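Local coordinates for protein beta-galactosidase (Bacillus circulans, PDB 4MAD) that probably hydrolyses terminal non-reducing beta-D-galactose residues of beta-D-galactosides, as a family 35 glycoside hydrolase built on a (beta/alpha)8 barrel, at residues Ala165-Asn170 with Phe199-Pro204; Thr65-Asn70 with Val101-Gly106; Asp254-Glu259 with Gly554-Leu559. All coordinates share one frame; numbering follows the deposited sequence.

Interaction 1 (Ala165-Asn170 with Phe199-Pro204)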
loop_
_atom_site.group_PDB
_atom_site.type_symbol
_atom_site.label_atom_id
_atom_site.label_comp_id
_atom_site.label_asym_id
_atom_site.label_seq_id
_atom_site.Cartn_x
_atom_site.Cartn_y
_atom_site.Cartn_z
ATOM N N ALA A 165 4.475 -22.873 3.015
ATOM C CA ALA A 165 5.741 -22.194 3.049
ATOM C C ALA A 165 5.664 -20.755 3.532
ATOM O O ALA A 165 4.699 -20.118 3.433
ATOM C CB ALA A 165 6.385 -22.252 1.769
ATOM N N LEU A 166 6.761 -20.303 4.052
ATOM C CA LEU A 166 6.855 -18.939 4.463
ATOM C C LEU A 166 8.178 -18.274 4.089
ATOM O O LEU A 166 9.192 -18.897 4.134
ATOM C CB LEU A 166 6.666 -18.871 5.950
ATOM C CG LEU A 166 5.388 -19.409 6.536
ATOM C CD1 LEU A 166 5.640 -20.766 7.067
ATOM C CD2 LEU A 166 4.906 -18.530 7.621
ATOM N N GLN A 167 8.115 -16.996 3.752
ATOM C CA GLN A 167 9.307 -16.244 3.404
ATOM C C GLN A 167 9.893 -15.558 4.615
ATOM O O GLN A 167 9.176 -15.077 5.393
ATOM C CB GLN A 167 9.006 -15.180 2.379
ATOM C CG GLN A 167 10.218 -14.624 1.721
ATOM C CD GLN A 167 9.923 -13.559 0.720
ATOM O OE1 GLN A 167 9.744 -12.411 1.079
ATOM N NE2 GLN A 167 9.861 -13.919 -0.522
ATOM N N ILE A 168 11.203 -15.521 4.702
ATOM C CA ILE A 168 11.860 -14.914 5.803
ATOM C C ILE A 168 12.044 -13.445 5.643
ATOM O O ILE A 168 11.452 -12.742 6.352
ATOM C CB ILE A 168 13.118 -15.645 6.237
ATOM C CG1 ILE A 168 12.711 -16.994 6.832
ATOM C CG2 ILE A 168 13.843 -14.820 7.235
ATOM C CD1 ILE A 168 13.735 -17.950 6.901
ATOM N N GLU A 169 12.787 -12.906 4.743
ATOM C CA GLU A 169 12.596 -11.429 4.906
ATOM C C GLU A 169 11.902 -11.154 3.581
ATOM O O GLU A 169 11.235 -11.931 3.049
ATOM C CB GLU A 169 13.924 -10.718 5.101
ATOM C CG GLU A 169 14.016 -9.717 6.205
ATOM C CD GLU A 169 14.010 -8.312 5.681
ATOM O OE1 GLU A 169 13.952 -8.101 4.489
ATOM O OE2 GLU A 169 14.037 -7.418 6.491
ATOM N N ASN A 170 12.067 -9.956 3.137
ATOM C CA ASN A 170 11.943 -9.692 1.725
ATOM C C ASN A 170 12.969 -8.974 0.906
ATOM O O ASN A 170 13.299 -7.874 1.189
ATOM C CB ASN A 170 10.637 -8.927 1.732
ATOM C CG ASN A 170 10.067 -8.742 0.349
ATOM O OD1 ASN A 170 9.476 -9.617 -0.166
ATOM N ND2 ASN A 170 10.289 -7.610 -0.246
ATOM N N PHE A 199 11.948 -19.816 3.226
ATOM C CA PHE A 199 12.714 -19.455 2.068
ATOM C C PHE A 199 12.896 -17.962 2.042
ATOM O O PHE A 199 12.205 -17.312 2.688
ATOM C CB PHE A 199 12.012 -19.935 0.801
ATOM C CG PHE A 199 10.725 -19.262 0.550
ATOM C CD1 PHE A 199 10.669 -18.097 -0.125
ATOM C CD2 PHE A 199 9.544 -19.786 1.017
ATOM C CE1 PHE A 199 9.474 -17.478 -0.328
ATOM C CE2 PHE A 199 8.350 -19.162 0.780
ATOM C CZ PHE A 199 8.319 -18.030 0.139
ATOM N N THR A 200 13.785 -17.485 1.197
ATOM C CA THR A 200 14.020 -16.081 0.940
ATOM C C THR A 200 13.808 -15.784 -0.543
ATOM O O THR A 200 13.714 -16.657 -1.334
ATOM C CB THR A 200 15.458 -15.644 1.296
ATOM O OG1 THR A 200 16.399 -16.477 0.665
ATOM C CG2 THR A 200 15.646 -15.691 2.825
ATOM N N SER A 201 13.712 -14.508 -0.860
ATOM C CA SER A 201 13.707 -14.092 -2.239
ATOM C C SER A 201 14.603 -12.893 -2.413
ATOM O O SER A 201 14.741 -12.126 -1.546
ATOM C CB SER A 201 12.288 -13.817 -2.753
ATOM O OG SER A 201 11.685 -12.681 -2.195
ATOM N N ASP A 202 15.229 -12.812 -3.557
ATOM C CA ASP A 202 16.046 -11.684 -3.902
ATOM C C ASP A 202 16.099 -11.491 -5.416
ATOM O O ASP A 202 15.722 -12.347 -6.135
ATOM C CB ASP A 202 17.449 -11.852 -3.404
ATOM C CG ASP A 202 17.572 -11.655 -1.936
ATOM O OD1 ASP A 202 17.592 -10.526 -1.489
ATOM O OD2 ASP A 202 17.664 -12.650 -1.249
ATOM N N GLY A 203 16.580 -10.334 -5.852
ATOM C CA GLY A 203 16.903 -10.130 -7.244
ATOM C C GLY A 203 18.130 -10.946 -7.627
ATOM O O GLY A 203 18.932 -11.212 -6.842
ATOM N N PRO A 204 18.219 -11.325 -8.880
ATOM C CA PRO A 204 19.232 -12.266 -9.339
ATOM C C PRO A 204 20.541 -11.584 -9.657
ATOM O O PRO A 204 20.921 -11.583 -10.770
ATOM C CB PRO A 204 18.641 -12.791 -10.649
ATOM C CG PRO A 204 17.771 -11.784 -11.117
ATOM C CD PRO A 204 17.245 -11.034 -9.919
HETATM O O HOH W 1 13.569 -12.675 1.534
#

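Interaction 2 (Thr65-Asn70 with Val101-Gly106)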
loop_
_atom_site.group_PDB
_atom_site.type_symbol
_atom_site.label_atom_id
_atom_site.label_comp_id
_atom_site.label_asym_id
_atom_site.label_seq_id
_atom_site.Cartn_x
_atom_site.Cartn_y
_atom_site.Cartn_z
ATOM N N THR A 65 0.370 -14.404 -0.135
ATOM C CA THR A 65 0.126 -13.089 0.364
ATOM C C THR A 65 1.202 -12.638 1.323
ATOM O O THR A 65 1.704 -13.398 2.054
ATOM C CB THR A 65 -1.215 -12.985 1.083
ATOM O OG1 THR A 65 -1.498 -11.631 1.411
ATOM C CG2 THR A 65 -1.187 -13.807 2.328
ATOM N N TYR A 66 1.502 -11.357 1.302
ATOM C CA TYR A 66 2.234 -10.712 2.352
ATOM C C TYR A 66 1.341 -10.548 3.572
ATOM O O TYR A 66 0.171 -10.706 3.462
ATOM C CB TYR A 66 2.664 -9.314 1.950
ATOM C CG TYR A 66 3.833 -9.193 1.031
ATOM C CD1 TYR A 66 5.059 -9.692 1.353
ATOM C CD2 TYR A 66 3.723 -8.483 -0.135
ATOM C CE1 TYR A 66 6.129 -9.527 0.499
ATOM C CE2 TYR A 66 4.758 -8.330 -0.952
ATOM C CZ TYR A 66 5.981 -8.842 -0.652
ATOM O OH TYR A 66 7.025 -8.685 -1.515
ATOM N N VAL A 67 1.948 -10.247 4.719
ATOM C CA VAL A 67 1.245 -9.819 5.923
ATOM C C VAL A 67 1.644 -8.394 6.271
ATOM O O VAL A 67 2.769 -8.151 6.404
ATOM C CB VAL A 67 1.616 -10.656 7.159
ATOM C CG1 VAL A 67 0.825 -10.230 8.289
ATOM C CG2 VAL A 67 1.425 -12.148 6.905
ATOM N N ALA A 68 0.683 -7.503 6.478
ATOM C CA ALA A 68 0.945 -6.106 6.653
ATOM C C ALA A 68 0.964 -5.765 8.151
ATOM O O ALA A 68 -0.037 -5.616 8.747
ATOM C CB ALA A 68 -0.109 -5.316 5.958
ATOM N N TRP A 69 2.142 -5.613 8.713
ATOM C CA TRP A 69 2.273 -5.364 10.130
ATOM C C TRP A 69 1.531 -4.103 10.543
ATOM O O TRP A 69 0.821 -4.126 11.451
ATOM C CB TRP A 69 3.764 -5.228 10.468
ATOM C CG TRP A 69 4.137 -5.020 11.906
ATOM C CD1 TRP A 69 3.320 -4.959 12.971
ATOM C CD2 TRP A 69 5.462 -4.809 12.411
ATOM N NE1 TRP A 69 4.045 -4.755 14.121
ATOM C CE2 TRP A 69 5.365 -4.662 13.792
ATOM C CE3 TRP A 69 6.714 -4.763 11.833
ATOM C CZ2 TRP A 69 6.472 -4.461 14.581
ATOM C CZ3 TRP A 69 7.818 -4.564 12.643
ATOM C CH2 TRP A 69 7.680 -4.422 13.983
ATOM N N ASN A 70 1.674 -3.030 9.776
ATOM C CA ASN A 70 1.008 -1.777 10.095
ATOM C C ASN A 70 -0.515 -1.953 10.191
ATOM O O ASN A 70 -1.156 -1.301 10.949
ATOM C CB ASN A 70 1.418 -0.602 9.174
ATOM C CG ASN A 70 1.214 -0.883 7.676
ATOM O OD1 ASN A 70 0.747 -1.870 7.314
ATOM N ND2 ASN A 70 1.601 0.065 6.845
ATOM N N VAL A 101 -1.361 -22.314 0.336
ATOM C CA VAL A 101 -1.012 -20.945 0.719
ATOM C C VAL A 101 0.476 -20.707 1.083
ATOM O O VAL A 101 1.036 -21.418 1.816
ATOM C CB VAL A 101 -1.870 -20.495 1.885
ATOM C CG1 VAL A 101 -1.463 -19.128 2.361
ATOM C CG2 VAL A 101 -3.301 -20.499 1.496
ATOM N N ILE A 102 1.062 -19.651 0.547
ATOM C CA ILE A 102 2.377 -19.199 0.929
ATOM C C ILE A 102 2.160 -17.870 1.638
ATOM O O ILE A 102 1.426 -17.083 1.175
ATOM C CB ILE A 102 3.270 -18.983 -0.272
ATOM C CG1 ILE A 102 3.602 -20.314 -0.949
ATOM C CG2 ILE A 102 4.538 -18.337 0.118
ATOM C CD1 ILE A 102 4.332 -20.199 -2.215
ATOM N N VAL A 103 2.778 -17.700 2.788
ATOM C CA VAL A 103 2.655 -16.490 3.571
ATOM C C VAL A 103 4.032 -15.840 3.607
ATOM O O VAL A 103 4.987 -16.496 3.819
ATOM C CB VAL A 103 2.225 -16.780 4.971
ATOM C CG1 VAL A 103 2.135 -15.547 5.752
ATOM C CG2 VAL A 103 0.946 -17.405 4.981
ATOM N N ARG A 104 4.050 -14.586 3.490
ATOM C CA ARG A 104 5.274 -13.872 3.384
ATOM C C ARG A 104 5.271 -12.798 4.494
ATOM O O ARG A 104 4.756 -11.759 4.320
ATOM C CB ARG A 104 5.438 -13.238 2.000
ATOM C CG ARG A 104 5.558 -14.243 0.867
ATOM C CD ARG A 104 5.624 -13.616 -0.516
ATOM N NE ARG A 104 6.821 -12.797 -0.689
ATOM C CZ ARG A 104 7.064 -12.050 -1.757
ATOM N NH1 ARG A 104 6.189 -12.010 -2.754
ATOM N NH2 ARG A 104 8.181 -11.337 -1.830
ATOM N N PRO A 105 5.592 -13.108 5.742
ATOM C CA PRO A 105 5.326 -12.292 6.921
ATOM C C PRO A 105 6.282 -11.106 7.158
ATOM O O PRO A 105 6.091 -10.386 8.089
ATOM C CB PRO A 105 5.422 -13.286 8.041
ATOM C CG PRO A 105 6.355 -14.211 7.598
ATOM C CD PRO A 105 6.205 -14.364 6.136
ATOM N N GLY A 106 7.213 -10.892 6.261
ATOM C CA GLY A 106 8.111 -9.780 6.380
ATOM C C GLY A 106 9.122 -9.964 7.498
ATOM O O GLY A 106 9.851 -10.888 7.444
HETATM O O HOH W 2 3.979 -8.648 8.884
#

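Interaction 3 (Asp254-Glu259 with Gly554-Leu559)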
loop_
_atom_site.group_PDB
_atom_site.type_symbol
_atom_site.label_atom_id
_atom_site.label_comp_id
_atom_site.label_asym_id
_atom_site.label_seq_id
_atom_site.Cartn_x
_atom_site.Cartn_y
_atom_site.Cartn_z
ATOM N N ASP A 254 1.967 2.112 -10.719
ATOM C CA ASP A 254 2.030 3.490 -11.149
ATOM C C ASP A 254 2.289 4.454 -9.983
ATOM O O ASP A 254 1.805 4.272 -8.925
ATOM C CB ASP A 254 0.709 3.920 -11.748
ATOM C CG ASP A 254 0.350 3.184 -12.999
ATOM O OD1 ASP A 254 1.218 2.642 -13.624
ATOM O OD2 ASP A 254 -0.822 3.191 -13.336
ATOM N N HIS A 255 3.060 5.493 -10.283
ATOM C CA HIS A 255 3.167 6.677 -9.447
ATOM C C HIS A 255 2.333 7.835 -10.029
ATOM O O HIS A 255 2.164 7.926 -11.199
ATOM C CB HIS A 255 4.607 7.181 -9.359
ATOM C CG HIS A 255 5.634 6.163 -8.955
ATOM N ND1 HIS A 255 5.635 5.543 -7.735
ATOM C CD2 HIS A 255 6.736 5.726 -9.582
ATOM C CE1 HIS A 255 6.678 4.758 -7.633
ATOM N NE2 HIS A 255 7.382 4.876 -8.728
ATOM N N TRP A 256 1.896 8.760 -9.200
ATOM C CA TRP A 256 1.147 9.869 -9.727
ATOM C C TRP A 256 2.017 10.623 -10.750
ATOM O O TRP A 256 3.140 10.810 -10.551
ATOM C CB TRP A 256 0.672 10.815 -8.610
ATOM C CG TRP A 256 -0.334 10.210 -7.724
ATOM C CD1 TRP A 256 -0.165 9.800 -6.470
ATOM C CD2 TRP A 256 -1.702 9.960 -8.040
ATOM N NE1 TRP A 256 -1.320 9.307 -5.961
ATOM C CE2 TRP A 256 -2.291 9.390 -6.912
ATOM C CE3 TRP A 256 -2.490 10.179 -9.158
ATOM C CZ2 TRP A 256 -3.628 9.023 -6.884
ATOM C CZ3 TRP A 256 -3.790 9.796 -9.126
ATOM C CH2 TRP A 256 -4.348 9.219 -8.005
ATOM N N GLY A 257 1.426 10.982 -11.864
ATOM C CA GLY A 257 2.109 11.672 -12.921
ATOM C C GLY A 257 2.717 10.826 -14.031
ATOM O O GLY A 257 3.105 11.342 -15.037
ATOM N N GLU A 258 2.766 9.524 -13.805
ATOM C CA GLU A 258 3.228 8.551 -14.796
ATOM C C GLU A 258 2.172 8.137 -15.790
ATOM O O GLU A 258 1.055 8.312 -15.539
ATOM C CB GLU A 258 3.807 7.347 -14.112
ATOM C CG GLU A 258 5.092 7.635 -13.478
ATOM C CD GLU A 258 5.633 6.535 -12.620
ATOM O OE1 GLU A 258 4.999 5.496 -12.459
ATOM O OE2 GLU A 258 6.700 6.754 -12.096
ATOM N N GLU A 259 2.589 7.595 -16.924
ATOM C CA GLU A 259 1.743 6.868 -17.823
ATOM C C GLU A 259 1.418 5.520 -17.173
ATOM O O GLU A 259 2.241 4.988 -16.489
ATOM C CB GLU A 259 2.422 6.670 -19.167
ATOM C CG GLU A 259 1.729 5.662 -20.016
ATOM C CD GLU A 259 2.288 5.520 -21.436
ATOM O OE1 GLU A 259 3.474 5.728 -21.593
ATOM O OE2 GLU A 259 1.505 5.180 -22.315
ATOM N N GLY A 554 -3.136 12.313 -12.905
ATOM C CA GLY A 554 -3.256 10.973 -13.408
ATOM C C GLY A 554 -2.165 10.007 -13.047
ATOM O O GLY A 554 -1.406 10.261 -12.212
ATOM N N PRO A 555 -2.077 8.884 -13.723
ATOM C CA PRO A 555 -2.971 8.452 -14.784
ATOM C C PRO A 555 -4.352 7.997 -14.367
ATOM O O PRO A 555 -5.180 7.882 -15.215
ATOM C CB PRO A 555 -2.236 7.250 -15.365
ATOM C CG PRO A 555 -1.419 6.748 -14.291
ATOM C CD PRO A 555 -1.211 7.795 -13.291
ATOM N N GLN A 556 -4.522 7.646 -13.118
ATOM C CA GLN A 556 -5.805 7.255 -12.592
ATOM C C GLN A 556 -6.724 8.472 -12.472
ATOM O O GLN A 556 -6.324 9.441 -11.944
ATOM C CB GLN A 556 -5.639 6.587 -11.235
ATOM C CG GLN A 556 -6.916 6.347 -10.469
ATOM C CD GLN A 556 -6.719 5.521 -9.249
ATOM O OE1 GLN A 556 -5.635 5.366 -8.814
ATOM N NE2 GLN A 556 -7.768 4.978 -8.707
ATOM N N GLN A 557 -7.945 8.364 -13.001
ATOM C CA GLN A 557 -8.914 9.426 -12.835
ATOM C C GLN A 557 -10.234 9.020 -12.195
ATOM O O GLN A 557 -11.093 9.803 -12.111
ATOM C CB GLN A 557 -9.173 10.116 -14.144
ATOM C CG GLN A 557 -7.951 10.551 -14.798
ATOM C CD GLN A 557 -7.486 11.884 -14.358
ATOM O OE1 GLN A 557 -8.140 12.552 -13.670
ATOM N NE2 GLN A 557 -6.324 12.275 -14.822
ATOM N N THR A 558 -10.358 7.776 -11.772
ATOM C CA THR A 558 -11.552 7.267 -11.102
ATOM C C THR A 558 -11.154 6.535 -9.857
ATOM O O THR A 558 -10.075 6.047 -9.800
ATOM C CB THR A 558 -12.321 6.265 -11.932
ATOM O OG1 THR A 558 -11.444 5.269 -12.428
ATOM C CG2 THR A 558 -13.008 6.906 -13.063
ATOM N N LEU A 559 -12.045 6.492 -8.890
ATOM C CA LEU A 559 -11.878 5.713 -7.701
ATOM C C LEU A 559 -12.919 4.597 -7.680
ATOM O O LEU A 559 -14.027 4.871 -7.778
ATOM C CB LEU A 559 -12.025 6.544 -6.413
ATOM C CG LEU A 559 -10.888 7.445 -5.962
ATOM C CD1 LEU A 559 -11.201 8.352 -4.777
ATOM C CD2 LEU A 559 -9.643 6.708 -5.774
#

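Interaction 1 (Ala165-Asn170 with Phe199-Pro204)
The phenyl ring of Phe-199 lies flat under the backbone and first methylene of Gln-167, with Gln-167 CA 3.8 Å above the middle of the ring plane. Gln-167 CB comes down on the same ring, 3.6 Å from Phe-199 CE1, and at the ring's edge Ala-165 CB sits 3.8 Å from Phe-199 CE2. What puts the ring there is the first torsion of Phe-199: CG stands between the backbone N and the carbonyl carbon (chi1 66°), which folds the ring back across the neighbouring strand. A leucine at this place would probably open a gap beneath Gln-167 and leave its chain freer to shift, since the flat face on which it rests would be gone. Two backbone bonds hold the strands in parallel register around this pair: Phe-199 N gives to Leu-166 O at 3.0 Å, and Ile-168 N to Phe-199 O at 2.9 Å. These are neighbouring strands of the eight-stranded parallel barrel, joined through helix 179-192 as a beta-alpha-beta crossover. Ile-168 packs outward against that helix, whereas Gln-167, Phe-199 and Ser-201 meet Met-246 of strand 244-249. The extended chain of Gln-167 brings its amide beside Ser-201, with the amide plane 84° from that of the phenyl ring. Toward the C-terminal ends of the strands, where the chains move apart, a water accepts a hydrogen bond from Ser-201 N at 3.0 Å and a weak one from Glu-169 N. The carboxylate of Glu-169 is held by Arg-131 and Tyr-181, and its OE1 takes the N-H of Asn-170, 3.0 Å away. The Asn-170 side chain, bonded to Tyr-66, lies about 4 Å from those of Glu-171 and Glu-247, the predicted proton donor and nucleophile.

Interaction 2 (Thr65-Asn70 with Val101-Gly106)
Thr-65 is tied to the neighbouring strand through both its amide and its carbonyl: Thr-65 N gives to Ile-102 O at 3.2 Å, and Arg-104 N gives to Thr-65 O at 3.0 Å. One step on, Val-67 N gives to Arg-104 O at 3.2 Å. Beyond these backbone bonds, the side chains of Tyr-66 and Arg-104 cross at a slant. Tyr-66 OH sits over a face of the guanidinium, 2.9 Å from Arg-104 NH2 but too badly angled for a hydrogen bond, and the ring and guanidinium planes are 41° apart. Each polar end has its main partner elsewhere: Tyr-66 OH bonds Asn-170, and Arg-104 NH2 forms a salt bridge with Glu-247, the predicted nucleophile. A bend at chi3 (64°) brings the guanidinium round so that one of its faces meets the CE1 and OH side of Tyr-66. Strands 62-66 and 100-104 are neighbours in the parallel (beta/alpha)8 barrel, so Tyr-66 and Arg-104 rise from adjacent C-terminal strand ends, where enzymes of this fold keep their catalytic residues; the salt bridge is consistent with Arg-104 positioning the nucleophile. Where the chains part, a single water donates to both Val-67 O and Pro-105 O, 2.8 Å from each oxygen. On the sheet face carrying Thr-65 and Val-103, the contact turns apolar. Val-67 CG2 is 3.7 Å from Val-103 CG1 and 3.9 Å from Pro-105 CA, while helices 87-97 and 135-152 cover Val-67 from outside.

Interaction 3 (Asp254-Glu259 with Gly554-Leu559)
Gly-257 N and Gly-554 O form the one hydrogen bond across this contact, 2.9 Å long and almost perfectly straight at the hydrogen (177°). Trp-256 places C-H groups against the same oxygen: CE3 3.2 Å from Gly-554 O, at the ring edge, and CA in a CA-H...O contact. With Trp-256 CG anti to its carbonyl carbon (chi1 -67°), the ring edge is brought to both Gly-554 and Gln-556. The backbone O of Gln-556 lies in the ring plane 3.8 Å from Trp-256 CZ3, and the Gln-556 amide is only 16° from parallel to the indole. The N-H of Gly-257 is presented by a type II turn running from His-255 to Glu-258, with glycine where a side chain would jam against the preceding carbonyl oxygen. Glu-258 N closes that turn onto His-255 O, and Glu-258 OE1 receives His-255 N at 2.9 Å. This turn belongs to the loop following barrel strand 244-249, whereas residues 554-559 lead into an edge strand of the galactose-binding domain, so the contact is a domain interface between the catalytic barrel and that beta domain. Van der Waals contact comes mainly from Pro-555, whose ring carbons rest against oxygens of the 254-259 loop. Preceded by a cis peptide bond, it directs its ring at the turn, with Pro-555 CG 3.2 Å from Glu-258 O and 3.7 Å from Asp-254 OD2. The Asp-254 carboxylate is engaged by His-260 and His-261. Among polar side chains, the extended Gln-556 is fixed at both ends of its amide: NE2 gives to Thr-558 O at 2.8 Å, in the carbonyl plane, and OE1 accepts from Ser-312 N. Trp-551 meets the indole of Trp-256 at a slant.

Along the chain the order is interaction 2, interaction 1, interaction 3, each closing before the next opens. Interactions 1 and 2 belong to one barrel, their centres 11 Å apart; strands 100-104 and 163-167 are neighbours, so the two contacts run into each other across four consecutive strands, linked by Ala-165 with Val-103 and, at the strand ends, by Asn-170 with Tyr-66. Together they line the region round the predicted catalytic pair. Interaction 3 stands apart, about 30 Å from interaction 1 and 27 Å from interaction 2 between centres, its nearest atoms about 15 Å from either. It joins a loop of the same barrel to the galactose-binding domain, away from the annotated sites.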